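Local atomic coordinates of regulator of nonsense transcripts 2 (Homo sapiens, PDB entry 4CEK), a protein that takes part in nonsense-mediated mRNA decay, here represented by its second MIF4G domain, an all-helical module of a kind that probably serves as a binding scaffold. Residues I134-A137 / A138-F141; P181-S184 / D185-E188; E188-C191 / S192-R195; E222-F226 / K227-K231. All coordinates share one frame; numbering follows the deposited sequence.

Interaction 1 (I134-A137 / A138-F141)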
loop_
_atom_site.group_PDB
_atom_site.type_symbol
_atom_site.label_atom_id
_atom_site.label_comp_id
_atom_site.label_asym_id
_atom_site.label_seq_id
_atom_site.Cartn_x
_atom_site.Cartn_y
_atom_site.Cartn_z
ATOM N N ILE A 134 -10.317 -10.141 -8.462
ATOM C CA ILE A 134 -8.865 -9.927 -8.246
ATOM C C ILE A 134 -8.185 -11.280 -8.000
ATOM O O ILE A 134 -7.061 -11.486 -8.441
ATOM C CB ILE A 134 -8.545 -8.871 -7.127
ATOM C CG1 ILE A 134 -7.137 -8.275 -7.294
ATOM C CG2 ILE A 134 -8.660 -9.480 -5.744
ATOM C CD1 ILE A 134 -6.968 -7.333 -8.477
ATOM N N ASP A 135 -8.883 -12.199 -7.333
ATOM C CA ASP A 135 -8.411 -13.585 -7.186
ATOM C C ASP A 135 -8.280 -14.300 -8.549
ATOM O O ASP A 135 -7.317 -15.022 -8.782
ATOM C CB ASP A 135 -9.328 -14.375 -6.235
ATOM C CG ASP A 135 -9.175 -13.944 -4.740
ATOM O OD1 ASP A 135 -8.302 -13.105 -4.444
ATOM O OD2 ASP A 135 -9.919 -14.452 -3.856
ATOM N N LYS A 136 -9.225 -14.076 -9.456
ATOM C CA LYS A 136 -9.127 -14.625 -10.823
ATOM C C LYS A 136 -7.883 -14.126 -11.540
ATOM O O LYS A 136 -7.176 -14.898 -12.205
ATOM C CB LYS A 136 -10.369 -14.285 -11.663
ATOM C CG LYS A 136 -11.513 -15.272 -11.484
ATOM C CD LYS A 136 -12.832 -14.761 -12.078
ATOM C CE LYS A 136 -13.999 -15.710 -11.791
ATOM N NZ LYS A 136 -15.210 -15.000 -11.279
ATOM N N ALA A 137 -7.632 -12.831 -11.411
ATOM C CA ALA A 137 -6.464 -12.198 -12.021
ATOM C C ALA A 137 -5.165 -12.862 -11.550
ATOM O O ALA A 137 -4.233 -13.078 -12.343
ATOM C CB ALA A 137 -6.459 -10.701 -11.713
ATOM N N ALA A 138 -5.118 -13.185 -10.262
ATOM C CA ALA A 138 -4.004 -13.903 -9.685
ATOM C C ALA A 138 -3.844 -15.309 -10.289
ATOM O O ALA A 138 -2.722 -15.742 -10.554
ATOM C CB ALA A 138 -4.161 -13.999 -8.175
ATOM N N MET A 139 -4.940 -16.036 -10.482
ATOM C CA MET A 139 -4.847 -17.391 -11.055
ATOM C C MET A 139 -4.383 -17.296 -12.500
ATOM O O MET A 139 -3.478 -18.016 -12.924
ATOM C CB MET A 139 -6.170 -18.140 -10.923
ATOM C CG MET A 139 -6.428 -18.661 -9.511
ATOM S SD MET A 139 -8.049 -19.420 -9.157
ATOM C CE MET A 139 -9.173 -18.042 -9.328
ATOM N N ASP A 140 -4.962 -16.355 -13.234
ATOM C CA ASP A 140 -4.606 -16.127 -14.630
ATOM C C ASP A 140 -3.114 -15.808 -14.789
ATOM O O ASP A 140 -2.435 -16.359 -15.656
ATOM C CB ASP A 140 -5.487 -14.999 -15.206
ATOM C CG ASP A 140 -5.270 -14.760 -16.681
ATOM O OD1 ASP A 140 -4.686 -15.642 -17.351
ATOM O OD2 ASP A 140 -5.698 -13.688 -17.192
ATOM N N PHE A 141 -2.604 -14.908 -13.959
ATOM C CA PHE A 141 -1.201 -14.502 -14.048
ATOM C C PHE A 141 -0.280 -15.665 -13.676
ATOM O O PHE A 141 0.711 -15.941 -14.339
ATOM C CB PHE A 141 -0.927 -13.311 -13.117
ATOM C CG PHE A 141 0.433 -12.755 -13.275
ATOM C CD1 PHE A 141 1.477 -13.288 -12.568
ATOM C CD2 PHE A 141 0.687 -11.764 -14.207
ATOM C CE1 PHE A 141 2.776 -12.817 -12.749
ATOM C CE2 PHE A 141 1.980 -11.291 -14.399
ATOM C CZ PHE A 141 3.027 -11.819 -13.651
#
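Ala138 N, Met139 N, Asp140 N and Phe141 N each bond back to the carbonyl four residues earlier, on Ile134, Asp135, Lys136 and Ala137, so that a little over two turns of helix 131-144 carry the contact. The shortest of the four, Asp140 N to Lys136 O at 2.8 Å, is also the straightest (170° at the hydrogen). Among the side chains Met139 does most of the touching. With CG anti to its carbonyl carbon (chi1 -77°) and a bend at chi3, the chain folds back along the preceding turn; its CE lies 3.6 Å from Asp135 O and 3.7 Å from Lys136 CA. The same methyl passes the aliphatic part of the lysine, 4.2 Å from Lys136 CG. Ala138 CB sits 3.4 Å from Asp135 O on the neighbouring turn. Asp140 and Phe141 bring only their CB atoms to the earlier turn, Phe141 CB at 3.4 Å from Ala137 O; with CG anti to the backbone N (chi1 -173°) the ring is carried away from the contact. The helix is held between neighbours: Ile134 and Ala138 pack on helix 169-179 through Leu175, and Ala137 meets Phe121 of helix 110-124. The buried carboxylate of Asp135 forms a salt bridge with Arg174, while Asp140 OD1 is hydrogen-bonded to Asn144. Small alanines thus face the adjoining helices, the two carboxylates find their partners outside these residues, and what joins the two halves is backbone hydrogen bonding with a methionine methyl laid over it.

Interaction 2 (P181-S184 / D185-E188)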
loop_
_atom_site.group_PDB
_atom_site.type_symbol
_atom_site.label_atom_id
_atom_site.label_comp_id
_atom_site.label_asym_id
_atom_site.label_seq_id
_atom_site.Cartn_x
_atom_site.Cartn_y
_atom_site.Cartn_z
ATOM N N PRO A 181 3.238 -16.288 -1.751
ATOM C CA PRO A 181 3.732 -17.612 -1.375
ATOM C C PRO A 181 4.368 -18.433 -2.517
ATOM O O PRO A 181 5.034 -19.425 -2.229
ATOM C CB PRO A 181 2.466 -18.309 -0.839
ATOM C CG PRO A 181 1.614 -17.173 -0.349
ATOM C CD PRO A 181 1.801 -16.155 -1.440
ATOM N N CYS A 182 4.192 -18.035 -3.774
ATOM C CA CYS A 182 4.825 -18.734 -4.867
ATOM C C CYS A 182 5.533 -17.848 -5.904
ATOM O O CYS A 182 5.944 -18.329 -6.942
ATOM C CB CYS A 182 3.786 -19.602 -5.542
ATOM S SG CYS A 182 2.637 -18.636 -6.496
ATOM N N MET A 183 5.659 -16.558 -5.615
ATOM C CA MET A 183 6.578 -15.631 -6.299
ATOM C C MET A 183 6.723 -14.396 -5.381
ATOM O O MET A 183 6.239 -13.291 -5.658
ATOM C CB MET A 183 6.065 -15.216 -7.672
ATOM C CG MET A 183 4.689 -14.586 -7.681
ATOM S SD MET A 183 4.193 -14.083 -9.331
ATOM C CE MET A 183 3.750 -15.744 -9.904
ATOM N N SER A 184 7.368 -14.607 -4.254
ATOM C CA SER A 184 7.548 -13.554 -3.275
ATOM C C SER A 184 8.078 -12.216 -3.860
ATOM O O SER A 184 7.690 -11.172 -3.358
ATOM C CB SER A 184 8.465 -14.066 -2.145
ATOM O OG SER A 184 9.798 -14.187 -2.584
ATOM N N ASP A 185 8.943 -12.266 -4.902
ATOM C CA ASP A 185 9.626 -11.053 -5.472
ATOM C C ASP A 185 8.712 -9.913 -5.955
ATOM O O ASP A 185 9.133 -8.775 -6.136
ATOM C CB ASP A 185 10.534 -11.454 -6.617
ATOM C CG ASP A 185 9.797 -12.227 -7.681
ATOM O OD1 ASP A 185 8.952 -13.081 -7.297
ATOM O OD2 ASP A 185 10.066 -11.982 -8.886
ATOM N N VAL A 186 7.460 -10.223 -6.201
ATOM C CA VAL A 186 6.517 -9.185 -6.490
ATOM C C VAL A 186 6.338 -8.310 -5.240
ATOM O O VAL A 186 6.447 -7.076 -5.329
ATOM C CB VAL A 186 5.192 -9.786 -6.917
ATOM C CG1 VAL A 186 4.149 -8.678 -7.002
ATOM C CG2 VAL A 186 5.404 -10.532 -8.248
ATOM N N ALA A 187 6.122 -8.951 -4.094
ATOM C CA ALA A 187 5.988 -8.237 -2.809
ATOM C C ALA A 187 7.263 -7.436 -2.518
ATOM O O ALA A 187 7.204 -6.233 -2.232
ATOM C CB ALA A 187 5.702 -9.211 -1.679
ATOM N N GLU A 188 8.412 -8.088 -2.681
ATOM C CA GLU A 188 9.677 -7.499 -2.313
ATOM C C GLU A 188 9.907 -6.223 -3.094
ATOM O O GLU A 188 10.363 -5.247 -2.541
ATOM C CB GLU A 188 10.862 -8.414 -2.638
ATOM C CG GLU A 188 10.714 -9.914 -2.400
ATOM C CD GLU A 188 10.806 -10.278 -0.952
ATOM O OE1 GLU A 188 10.930 -9.331 -0.135
ATOM O OE2 GLU A 188 10.748 -11.503 -0.654
#
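Ser184 and Glu188 meet one turn apart where the loop after helix 169-179 runs into helix 185-203. The glutamate chain leaves its CB toward CG, which lies 3.4 Å from Ser184 O. A bend at chi2 (-76°) then turns the chain back over that carbonyl, with CD 4.0 Å from Ser184 O. At the tip OE2 accepts a weak, long hydrogen bond of 3.4 Å from Ser184 OG and stands 3.7 Å from Ser184 CB. Beside this side-chain pair the first turn of the helix closes: Glu188 N bonds to Ser184 O at 3.2 Å, and the same oxygen receives a weak bond from Ala187 N. Another weak bond, from Val186 N to Met183 O, ties the loop to the helix start. This is the entry to a helix of the all-helical MIF4G fold, and where it faces helices 131-144 and 148-159, Met183 and Val186 give it an apolar surface. The two lie side by side and point the same way, Met183 SD 3.9 Å from Val186 CG2; beyond them Met183 reaches Phe141 and Cys142 of helix 131-144, and Val186 packs on Val155 of helix 148-159. Asp185 turns its carboxylate back toward the loop, OD1 coming 3.2 Å from Met183 O, two acceptors with no hydrogen bond between them, while OD2 forms a salt bridge with Arg151 of helix 148-159.

Interaction 3 (E188-C191 / S192-R195)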
loop_
_atom_site.group_PDB
_atom_site.type_symbol
_atom_site.label_atom_id
_atom_site.label_comp_id
_atom_site.label_asym_id
_atom_site.label_seq_id
_atom_site.Cartn_x
_atom_site.Cartn_y
_atom_site.Cartn_z
ATOM N N GLU A 188 8.412 -8.088 -2.681
ATOM C CA GLU A 188 9.677 -7.499 -2.313
ATOM C C GLU A 188 9.907 -6.223 -3.094
ATOM O O GLU A 188 10.363 -5.247 -2.541
ATOM C CB GLU A 188 10.862 -8.414 -2.638
ATOM C CG GLU A 188 10.714 -9.914 -2.400
ATOM C CD GLU A 188 10.806 -10.278 -0.952
ATOM O OE1 GLU A 188 10.930 -9.331 -0.135
ATOM O OE2 GLU A 188 10.748 -11.503 -0.654
ATOM N N ASP A 189 9.656 -6.253 -4.395
ATOM C CA ASP A 189 9.979 -5.127 -5.260
ATOM C C ASP A 189 9.008 -3.965 -5.004
ATOM O O ASP A 189 9.439 -2.818 -4.915
ATOM C CB ASP A 189 9.884 -5.509 -6.751
ATOM C CG ASP A 189 11.155 -6.197 -7.298
ATOM O OD1 ASP A 189 12.005 -6.658 -6.516
ATOM O OD2 ASP A 189 11.282 -6.279 -8.545
ATOM N N LEU A 190 7.716 -4.275 -4.902
ATOM C CA LEU A 190 6.699 -3.262 -4.686
ATOM C C LEU A 190 6.995 -2.580 -3.347
ATOM O O LEU A 190 7.041 -1.348 -3.299
ATOM C CB LEU A 190 5.271 -3.840 -4.736
ATOM C CG LEU A 190 4.143 -2.789 -4.777
ATOM C CD1 LEU A 190 4.294 -1.761 -5.893
ATOM C CD2 LEU A 190 2.789 -3.447 -4.865
ATOM N N CYS A 191 7.303 -3.364 -2.307
ATOM C CA CYS A 191 7.512 -2.790 -0.995
ATOM C C CYS A 191 8.720 -1.882 -1.003
ATOM O O CYS A 191 8.705 -0.786 -0.402
ATOM C CB CYS A 191 7.667 -3.846 0.082
ATOM S SG CYS A 191 6.104 -4.701 0.404
ATOM N N SER A 192 9.756 -2.336 -1.691
ATOM C CA SER A 192 10.962 -1.568 -1.813
ATOM C C SER A 192 10.718 -0.261 -2.505
ATOM O O SER A 192 11.225 0.786 -2.090
ATOM C CB SER A 192 12.004 -2.350 -2.588
ATOM O OG SER A 192 13.113 -1.496 -2.824
ATOM N N MET A 193 9.940 -0.311 -3.566
ATOM C CA MET A 193 9.544 0.916 -4.284
ATOM C C MET A 193 8.709 1.864 -3.385
ATOM O O MET A 193 8.889 3.082 -3.408
ATOM C CB MET A 193 8.742 0.539 -5.538
ATOM C CG MET A 193 9.565 -0.142 -6.634
ATOM S SD MET A 193 8.602 -0.371 -8.148
ATOM C CE MET A 193 7.641 -1.804 -7.688
ATOM N N LEU A 194 7.799 1.288 -2.594
ATOM C CA LEU A 194 6.871 2.055 -1.792
ATOM C C LEU A 194 7.644 2.690 -0.654
ATOM O O LEU A 194 7.474 3.872 -0.394
ATOM C CB LEU A 194 5.728 1.171 -1.286
ATOM C CG LEU A 194 4.599 0.876 -2.282
ATOM C CD1 LEU A 194 3.580 -0.114 -1.705
ATOM C CD2 LEU A 194 3.887 2.158 -2.666
ATOM N N ARG A 195 8.547 1.942 -0.021
ATOM C CA ARG A 195 9.470 2.507 0.974
ATOM C C ARG A 195 10.290 3.696 0.484
ATOM O O ARG A 195 10.440 4.680 1.212
ATOM C CB ARG A 195 10.485 1.465 1.472
ATOM C CG ARG A 195 9.967 0.554 2.564
ATOM C CD ARG A 195 11.109 -0.083 3.360
ATOM N NE ARG A 195 12.084 -0.699 2.456
ATOM C CZ ARG A 195 11.984 -1.913 1.926
ATOM N NH1 ARG A 195 10.951 -2.719 2.216
ATOM N NH2 ARG A 195 12.946 -2.316 1.105
#
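Helix 185-203 of the MIF4G domain continues here through two turns, in which Leu190 meets both Met193 and Leu194. Four backbone bonds of the i to i+4 pattern run through it, from Ser192 N to Glu188 O onward; the last, Arg195 N to Cys191 O, is 2.8 Å long and nearly straight at 174°. Met193 folds back over the turn before it. CG passes 3.2 Å from Asp189 O, and the bend at chi3 (-79°) returns the methyl toward the chain, CE lying 3.5 Å from Leu190 CA. The methionine crosses Leu190 at about a right angle, and its CE touches Leu190 CD1 at 3.8 Å. A smaller alanine in place of Met193 would probably open a gap beside Leu190 CD1 and uncover the carbonyl of Asp189. Leu194 slants past the same leucine from the following turn, its CD1 4.1 Å from Leu190 CG. On another side of the helix Arg195 bends at chi3, bringing its guanidinium back over the turn: Cys191 O lies over one face, offset toward the rim, and NH1 is 4.1 Å from Cys191 CB. Outer partners divide the helix by face. Met193 packs on Val155 and Phe159 of helix 148-159, Leu194 on Phe219 and Ile220 of helix 210-225, and Leu190 reaches both helices through Phe159 and Phe219. A helix packed through leucine and methionine side chains between helix 148-159, two before it in the chain, and helix 210-225, the next one, is typical of an alpha-helical repeat fold such as MIF4G.

Interaction 4 (E222-F226 / K227-K231)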
loop_
_atom_site.group_PDB
_atom_site.type_symbol
_atom_site.label_atom_id
_atom_site.label_comp_id
_atom_site.label_asym_id
_atom_site.label_seq_id
_atom_site.Cartn_x
_atom_site.Cartn_y
_atom_site.Cartn_z
ATOM N N GLU A 222 -2.530 -0.717 3.219
ATOM C CA GLU A 222 -3.244 -1.933 2.742
ATOM C C GLU A 222 -2.321 -3.172 2.788
ATOM O O GLU A 222 -2.674 -4.240 3.302
ATOM C CB GLU A 222 -3.753 -1.694 1.321
ATOM C CG GLU A 222 -4.999 -0.801 1.249
ATOM C CD GLU A 222 -6.116 -1.333 2.152
ATOM O OE1 GLU A 222 -6.284 -2.566 2.250
ATOM O OE2 GLU A 222 -6.800 -0.538 2.825
ATOM N N LEU A 223 -1.091 -2.963 2.354
ATOM C CA LEU A 223 -0.052 -3.975 2.411
ATOM C C LEU A 223 0.273 -4.393 3.827
ATOM O O LEU A 223 0.666 -5.527 4.051
ATOM C CB LEU A 223 1.201 -3.471 1.662
ATOM C CG LEU A 223 1.008 -3.537 0.131
ATOM C CD1 LEU A 223 2.027 -2.722 -0.605
ATOM C CD2 LEU A 223 1.032 -4.998 -0.345
ATOM N N THR A 224 0.097 -3.494 4.796
ATOM C CA THR A 224 0.400 -3.814 6.187
ATOM C C THR A 224 -0.670 -4.754 6.697
ATOM O O THR A 224 -0.373 -5.746 7.426
ATOM C CB THR A 224 0.418 -2.535 7.066
ATOM O OG1 THR A 224 1.427 -1.639 6.574
ATOM C CG2 THR A 224 0.708 -2.845 8.532
ATOM N N LYS A 225 -1.927 -4.443 6.346
ATOM C CA LYS A 225 -3.055 -5.294 6.765
ATOM C C LYS A 225 -2.907 -6.701 6.182
ATOM O O LYS A 225 -3.365 -7.639 6.777
ATOM C CB LYS A 225 -4.441 -4.664 6.424
ATOM C CG LYS A 225 -4.853 -3.521 7.382
ATOM C CD LYS A 225 -6.175 -2.800 7.022
ATOM C CE LYS A 225 -6.157 -2.151 5.649
ATOM N NZ LYS A 225 -7.306 -1.207 5.383
ATOM N N PHE A 226 -2.247 -6.830 5.032
ATOM C CA PHE A 226 -1.968 -8.140 4.444
ATOM C C PHE A 226 -0.637 -8.790 4.919
ATOM O O PHE A 226 -0.273 -9.874 4.444
ATOM C CB PHE A 226 -1.986 -8.019 2.910
ATOM C CG PHE A 226 -3.369 -8.095 2.324
ATOM C CD1 PHE A 226 -4.055 -9.278 2.338
ATOM C CD2 PHE A 226 -3.958 -6.990 1.772
ATOM C CE1 PHE A 226 -5.322 -9.363 1.817
ATOM C CE2 PHE A 226 -5.207 -7.050 1.244
ATOM C CZ PHE A 226 -5.896 -8.240 1.258
ATOM N N LYS A 227 0.069 -8.119 5.835
ATOM C CA LYS A 227 1.368 -8.554 6.345
ATOM C C LYS A 227 2.441 -8.609 5.262
ATOM O O LYS A 227 3.373 -9.377 5.404
ATOM C CB LYS A 227 1.277 -9.931 7.031
ATOM C CG LYS A 227 0.137 -10.069 8.028
ATOM C CD LYS A 227 0.089 -11.472 8.625
ATOM C CE LYS A 227 -1.214 -11.705 9.402
ATOM N NZ LYS A 227 -1.585 -13.149 9.548
ATOM N N MET A 228 2.300 -7.838 4.178
ATOM C CA MET A 228 3.396 -7.671 3.220
ATOM C C MET A 228 4.410 -6.654 3.731
ATOM O O MET A 228 5.569 -6.790 3.466
ATOM C CB MET A 228 2.882 -7.275 1.857
ATOM C CG MET A 228 2.014 -8.351 1.204
ATOM S SD MET A 228 2.843 -9.963 0.892
ATOM C CE MET A 228 2.409 -10.951 2.326
ATOM N N PHE A 229 3.970 -5.631 4.465
ATOM C CA PHE A 229 4.841 -4.856 5.362
ATOM C C PHE A 229 4.610 -5.427 6.729
ATOM O O PHE A 229 3.493 -5.829 7.028
ATOM C CB PHE A 229 4.479 -3.392 5.388
ATOM C CG PHE A 229 5.005 -2.633 4.228
ATOM C CD1 PHE A 229 6.266 -2.064 4.267
ATOM C CD2 PHE A 229 4.258 -2.495 3.076
ATOM C CE1 PHE A 229 6.754 -1.353 3.184
ATOM C CE2 PHE A 229 4.753 -1.793 1.983
ATOM C CZ PHE A 229 5.993 -1.215 2.048
ATOM N N THR A 230 5.664 -5.538 7.533
ATOM C CA THR A 230 5.537 -6.049 8.882
ATOM C C THR A 230 5.104 -4.862 9.722
ATOM O O THR A 230 5.229 -3.700 9.273
ATOM C CB THR A 230 6.887 -6.571 9.451
ATOM O OG1 THR A 230 7.828 -5.513 9.383
ATOM C CG2 THR A 230 7.435 -7.835 8.703
ATOM N N LYS A 231 4.633 -5.153 10.939
ATOM C CA LYS A 231 4.182 -4.128 11.902
ATOM C C LYS A 231 5.312 -3.198 12.213
ATOM O O LYS A 231 5.143 -1.967 12.258
ATOM C CB LYS A 231 3.676 -4.788 13.178
ATOM C CG LYS A 231 2.351 -5.500 12.939
ATOM C CD LYS A 231 1.992 -6.536 14.003
ATOM C CE LYS A 231 0.689 -7.220 13.624
ATOM N NZ LYS A 231 0.952 -8.368 12.697
HETATM O O HOH W 1 1.747 -6.167 9.007
#
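Leu223 fills the angle between Met228 and Phe229 where the chain reverses at the end of helix 210-225. Its CB abuts the edge of the phenylalanine ring in the ring plane, 3.5 Å from Phe229 CD2, and its CD1 reaches Phe229 CE2. The other methyl, CD2, fits against Met228 CB at 3.7 Å, the two side chains crossing at about a right angle. Thr224 supports the ring's stem: Thr224 OG1 lies 3.7 Å from Phe229 CB. Bent at chi2 and chi3, Met228 curls round the turn until its CE is 3.6 Å from Phe226 O. The reversal itself is a Schellman motif. Lys227 takes a positive phi of 63°, Met228 N bonds to Leu223 O at 2.8 Å, and Lys227 N bonds to Thr224 O at 2.9 Å from well above the carbonyl plane. Leu223 O also accepts weak bonds from Phe229 N and Phe226 N. A water donates to both Thr224 O and Phe229 O, bridging helix end and loop. Within the helix Lys225 NZ and Glu222 OE2 form a salt bridge of 2.7 Å, and Thr224 OG1 is hydrogen-bonded to Ile220 O and to Thr234. Leu223 and Phe229 also pack against Leu194, Cys191 and Arg195 of helix 185-203, while Thr230 serves as N-cap of helix 231-243 by bonding Asp233 N. The chemistry is therefore double: the carbonyls of Leu223 and Thr224 are met by the returning backbone, that of Thr224 also by a water, while leucine, methionine and phenylalanine pack the turn against helix 185-203.

Interactions 2 and 3 share Glu188 and helix 185-203, the one at its entry and the other further along. Interaction 1 lies on helix 131-144, its centre about 19 Å from that of the chain, yet most of its residues are buried; interactions 3 and 4 lie nearer the middle but are only partly buried. Regular backbone bonding dominates interactions 1 and 3, whereas 2 and 4 are helix ends with weaker or less regular bonds. Apolar side chains link the set: Phe141 CE1 meets Met183 SD at 3.9 Å, Ala187 CB meets Met228 SD at 3.9 Å, and Cys191 SG meets Phe229 CE2 at 3.6 Å.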